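Local coordinates for protein oxygen-independent coproporphyrinogen III oxidase (Escherichia coli, PDB 1OLT) that catalyses the anaerobic, radical-SAM-dependent oxidative decarboxylation of two propionate groups of coproporphyrinogen III to vinyl groups, giving protoporphyrinogen IX in heme biosynthesis, at residues L210-L214 with V239-A243. Numbering follows the deposited sequence.
Sequences LIYGL and VFNYA. With SAM (S-adenosylmethionine), chain C.
L210–Y212 and V239–N241 are the parallel strand ends of a beta-alpha-beta unit in the radical SAM core, connected by helix 219-232. Three backbone bonds zip them together: F240 N gives to L210 O, Y212 N gives to F240 O at 2.9 Å, and Y242 N to Y212 O (2.8 Å) closes the last bridge, Y212 with N241. The first two acceptors also take CA-H...O contacts, from V239 and I211. On one sheet face Y212 has CG between the backbone N and the carbonyl carbon (chi1 74°), which brings its ring over N241 CA, 4.0 Å from the centroid, while CD1 meets V239 CG1. N241 OD1 takes a hydrogen bond from K266 NZ. An alanine in place of Y212 would probably leave N241 CA without the ring face that covers it and V239 CG1 without its neighbour. On the other face, I211 and F240 line the S-adenosylmethionine pocket: I211 CG1 (3.6 Å) and the ring edge of F240 at CD2 (3.4 Å) both rest against its O2'. Past the strand end, Y242 lays CB against I211 CG2, and its OH is hydrogen-bonded to H244 ND1. A243 then pairs with the adenine: its O accepts from N6 and also from Q252 NE2, and its N donates almost straight to N1 (3.1 Å, 176°).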
ATOM      1  N   LEU A 210      10.116  -6.813   2.668  1.00 11.65           N
ATOM      2  CA  LEU A 210      11.249  -7.387   2.048  1.00 12.66           C
ATOM      3  C   LEU A 210      11.185  -7.050   0.549  1.00 13.17           C
ATOM      4  O   LEU A 210      10.098  -6.820   0.002  1.00 13.77           O
ATOM      5  CB  LEU A 210      11.335  -8.893   2.236  1.00 13.05           C
ATOM      6  CG  LEU A 210      11.410  -9.406   3.665  1.00 12.48           C
ATOM      7  CD1 LEU A 210      11.246 -10.969   3.709  1.00 10.37           C
ATOM      8  CD2 LEU A 210      12.705  -8.985   4.226  1.00 13.37           C
ATOM      9  N   ILE A 211      12.350  -6.992  -0.090  1.00 12.80           N
ATOM     10  CA  ILE A 211      12.426  -6.848  -1.553  1.00 12.32           C
ATOM     11  C   ILE A 211      13.288  -7.933  -2.163  1.00 12.57           C
ATOM     12  O   ILE A 211      14.408  -8.213  -1.687  1.00 13.10           O
ATOM     13  CB  ILE A 211      12.974  -5.482  -1.972  1.00 13.23           C
ATOM     14  CG1 ILE A 211      12.222  -4.337  -1.313  1.00 12.11           C
ATOM     15  CG2 ILE A 211      13.001  -5.350  -3.478  1.00 11.31           C
ATOM     16  CD1 ILE A 211      12.930  -2.951  -1.539  1.00 14.21           C
ATOM     17  N   TYR A 212      12.760  -8.567  -3.227  1.00 12.30           N
ATOM     18  CA  TYR A 212      13.530  -9.556  -4.014  1.00 12.54           C
ATOM     19  C   TYR A 212      13.830  -8.968  -5.396  1.00 11.96           C
ATOM     20  O   TYR A 212      13.049  -8.203  -5.946  1.00 11.38           O
ATOM     21  CB  TYR A 212      12.846 -10.941  -4.079  1.00 13.16           C
ATOM     22  CG  TYR A 212      11.647 -11.044  -4.978  1.00 13.57           C
ATOM     23  CD1 TYR A 212      10.421 -10.677  -4.538  1.00 12.78           C
ATOM     24  CD2 TYR A 212      11.773 -11.512  -6.285  1.00 16.80           C
ATOM     25  CE1 TYR A 212       9.331 -10.761  -5.335  1.00 13.75           C
ATOM     26  CE2 TYR A 212      10.654 -11.620  -7.111  1.00 17.33           C
ATOM     27  CZ  TYR A 212       9.458 -11.195  -6.624  1.00 14.35           C
ATOM     28  OH  TYR A 212       8.345 -11.273  -7.399  1.00 24.33           O
ATOM     29  N   GLY A 213      14.981  -9.292  -5.928  1.00 12.04           N
ATOM     30  CA  GLY A 213      15.494  -8.656  -7.161  1.00 12.05           C
ATOM     31  C   GLY A 213      16.563  -7.568  -6.965  1.00 12.12           C
ATOM     32  O   GLY A 213      16.953  -6.892  -7.893  1.00 11.29           O
ATOM     33  N   LEU A 214      17.004  -7.378  -5.729  1.00 12.93           N
ATOM     34  CA  LEU A 214      18.056  -6.421  -5.415  1.00 12.08           C
ATOM     35  C   LEU A 214      19.397  -6.958  -5.867  1.00 12.88           C
ATOM     36  O   LEU A 214      19.547  -8.162  -6.016  1.00 12.60           O
ATOM     37  CB  LEU A 214      18.065  -6.157  -3.910  1.00 11.98           C
ATOM     38  CG  LEU A 214      16.901  -5.421  -3.304  1.00 12.50           C
ATOM     39  CD1 LEU A 214      17.015  -5.284  -1.814  1.00 14.61           C
ATOM     40  CD2 LEU A 214      16.665  -4.000  -3.903  1.00 14.08           C
ATOM     41  N   VAL A 239       6.479  -8.755   0.383  1.00 11.89           N
ATOM     42  CA  VAL A 239       7.674  -9.149  -0.358  1.00 12.28           C
ATOM     43  C   VAL A 239       7.527  -8.590  -1.783  1.00 12.57           C
ATOM     44  O   VAL A 239       6.796  -9.148  -2.608  1.00 12.29           O
ATOM     45  CB  VAL A 239       7.790 -10.625  -0.363  1.00 12.22           C
ATOM     46  CG1 VAL A 239       9.158 -11.068  -0.989  1.00 14.93           C
ATOM     47  CG2 VAL A 239       7.706 -11.155   1.068  1.00 12.29           C
ATOM     48  N   PHE A 240       8.149  -7.444  -2.024  1.00 11.58           N
ATOM     49  CA  PHE A 240       8.007  -6.711  -3.280  1.00 11.98           C
ATOM     50  C   PHE A 240       9.036  -7.122  -4.269  1.00 12.10           C
ATOM     51  O   PHE A 240      10.204  -7.384  -3.940  1.00 12.77           O
ATOM     52  CB  PHE A 240       8.166  -5.203  -3.007  1.00 12.37           C
ATOM     53  CG  PHE A 240       7.182  -4.685  -1.997  1.00 14.83           C
ATOM     54  CD1 PHE A 240       5.823  -4.696  -2.280  1.00 17.61           C
ATOM     55  CD2 PHE A 240       7.596  -4.189  -0.790  1.00 15.95           C
ATOM     56  CE1 PHE A 240       4.876  -4.190  -1.371  1.00 16.99           C
ATOM     57  CE2 PHE A 240       6.649  -3.662   0.144  1.00 16.69           C
ATOM     58  CZ  PHE A 240       5.292  -3.689  -0.150  1.00 18.75           C
ATOM     59  N   ASN A 241       8.625  -7.191  -5.490  1.00 11.91           N
ATOM     60  CA  ASN A 241       9.533  -7.380  -6.605  1.00 14.08           C
ATOM     61  C   ASN A 241      10.256  -6.013  -6.862  1.00 12.87           C
ATOM     62  O   ASN A 241       9.604  -4.981  -6.981  1.00 13.11           O
ATOM     63  CB  ASN A 241       8.740  -7.775  -7.863  1.00 14.59           C
ATOM     64  CG  ASN A 241       9.642  -7.938  -9.083  1.00 19.30           C
ATOM     65  OD1 ASN A 241      10.671  -8.566  -9.014  1.00 27.73           O
ATOM     66  ND2 ASN A 241       9.275  -7.356 -10.146  1.00 26.43           N
ATOM     67  N   TYR A 242      11.576  -6.015  -6.970  1.00 11.43           N
ATOM     68  CA  TYR A 242      12.289  -4.727  -7.137  1.00 11.50           C
ATOM     69  C   TYR A 242      11.895  -4.091  -8.458  1.00 11.96           C
ATOM     70  O   TYR A 242      12.103  -4.651  -9.501  1.00  9.47           O
ATOM     71  CB  TYR A 242      13.806  -4.935  -7.037  1.00 12.53           C
ATOM     72  CG  TYR A 242      14.613  -3.702  -7.329  1.00 12.70           C
ATOM     73  CD1 TYR A 242      14.301  -2.487  -6.742  1.00 11.87           C
ATOM     74  CD2 TYR A 242      15.649  -3.750  -8.238  1.00 14.30           C
ATOM     75  CE1 TYR A 242      15.062  -1.353  -7.028  1.00 14.64           C
ATOM     76  CE2 TYR A 242      16.355  -2.637  -8.573  1.00 13.61           C
ATOM     77  CZ  TYR A 242      16.079  -1.436  -7.930  1.00 13.40           C
ATOM     78  OH  TYR A 242      16.785  -0.330  -8.305  1.00 14.17           O
ATOM     79  N   ALA A 243      11.386  -2.874  -8.403  1.00 12.92           N
ATOM     80  CA  ALA A 243      11.107  -2.114  -9.626  1.00 14.27           C
ATOM     81  C   ALA A 243      12.273  -1.150  -9.894  1.00 13.35           C
ATOM     82  O   ALA A 243      12.511  -0.204  -9.105  1.00 13.26           O
ATOM     83  CB  ALA A 243       9.842  -1.305  -9.453  1.00 15.18           C
TER
HETATM   84  N   SAM C 501      10.861   4.500   5.280  1.00 18.66           N
HETATM   85  CA  SAM C 501      10.667   3.257   6.013  1.00 18.10           C
HETATM   86  C   SAM C 501      11.706   2.173   5.699  1.00 19.26           C
HETATM   87  O   SAM C 501      12.384   2.258   4.617  1.00 18.76           O
HETATM   88  OXT SAM C 501      11.848   1.338   6.569  1.00 17.52           O
HETATM   89  CB  SAM C 501       9.273   2.738   5.612  1.00 19.99           C
HETATM   90  CG  SAM C 501       9.069   1.874   4.397  0.60 20.95           C
HETATM   91  SD  SAM C 501       9.242   2.681   2.826  0.60 19.90           S
HETATM   92  CE  SAM C 501       8.130   4.092   2.903  0.60 22.10           C
HETATM   93  C5' SAM C 501       8.041   1.693   1.779  0.60 21.76           C
HETATM   94  C4' SAM C 501       8.519   0.354   1.114  1.00 20.01           C
HETATM   95  O4' SAM C 501       8.585   0.405  -0.306  1.00 22.97           O
HETATM   96  C3' SAM C 501       9.926  -0.042   1.494  1.00 21.30           C
HETATM   97  O3' SAM C 501      10.046  -0.541   2.831  1.00 21.66           O
HETATM   98  C2' SAM C 501      10.332  -1.016   0.379  1.00 19.23           C
HETATM   99  O2' SAM C 501      10.074  -2.366   0.762  1.00 19.09           O
HETATM  100  C1' SAM C 501       9.408  -0.649  -0.756  1.00 18.71           C
HETATM  101  N9  SAM C 501      10.096  -0.184  -1.944  1.00 19.12           N
HETATM  102  C8  SAM C 501      10.664   1.056  -2.080  1.00 17.55           C
HETATM  103  N7  SAM C 501      11.181   1.163  -3.301  1.00 16.68           N
HETATM  104  C5  SAM C 501      10.924  -0.010  -3.963  1.00 19.03           C
HETATM  105  C6  SAM C 501      11.220  -0.461  -5.260  1.00 20.30           C
HETATM  106  N6  SAM C 501      11.860   0.284  -6.161  1.00 16.44           N
HETATM  107  N1  SAM C 501      10.814  -1.719  -5.609  1.00 19.15           N
HETATM  108  C2  SAM C 501      10.135  -2.523  -4.686  1.00 21.62           C
HETATM  109  N3  SAM C 501       9.839  -2.090  -3.439  1.00 18.02           N
HETATM  110  C4  SAM C 501      10.245  -0.852  -3.090  1.00 18.27           C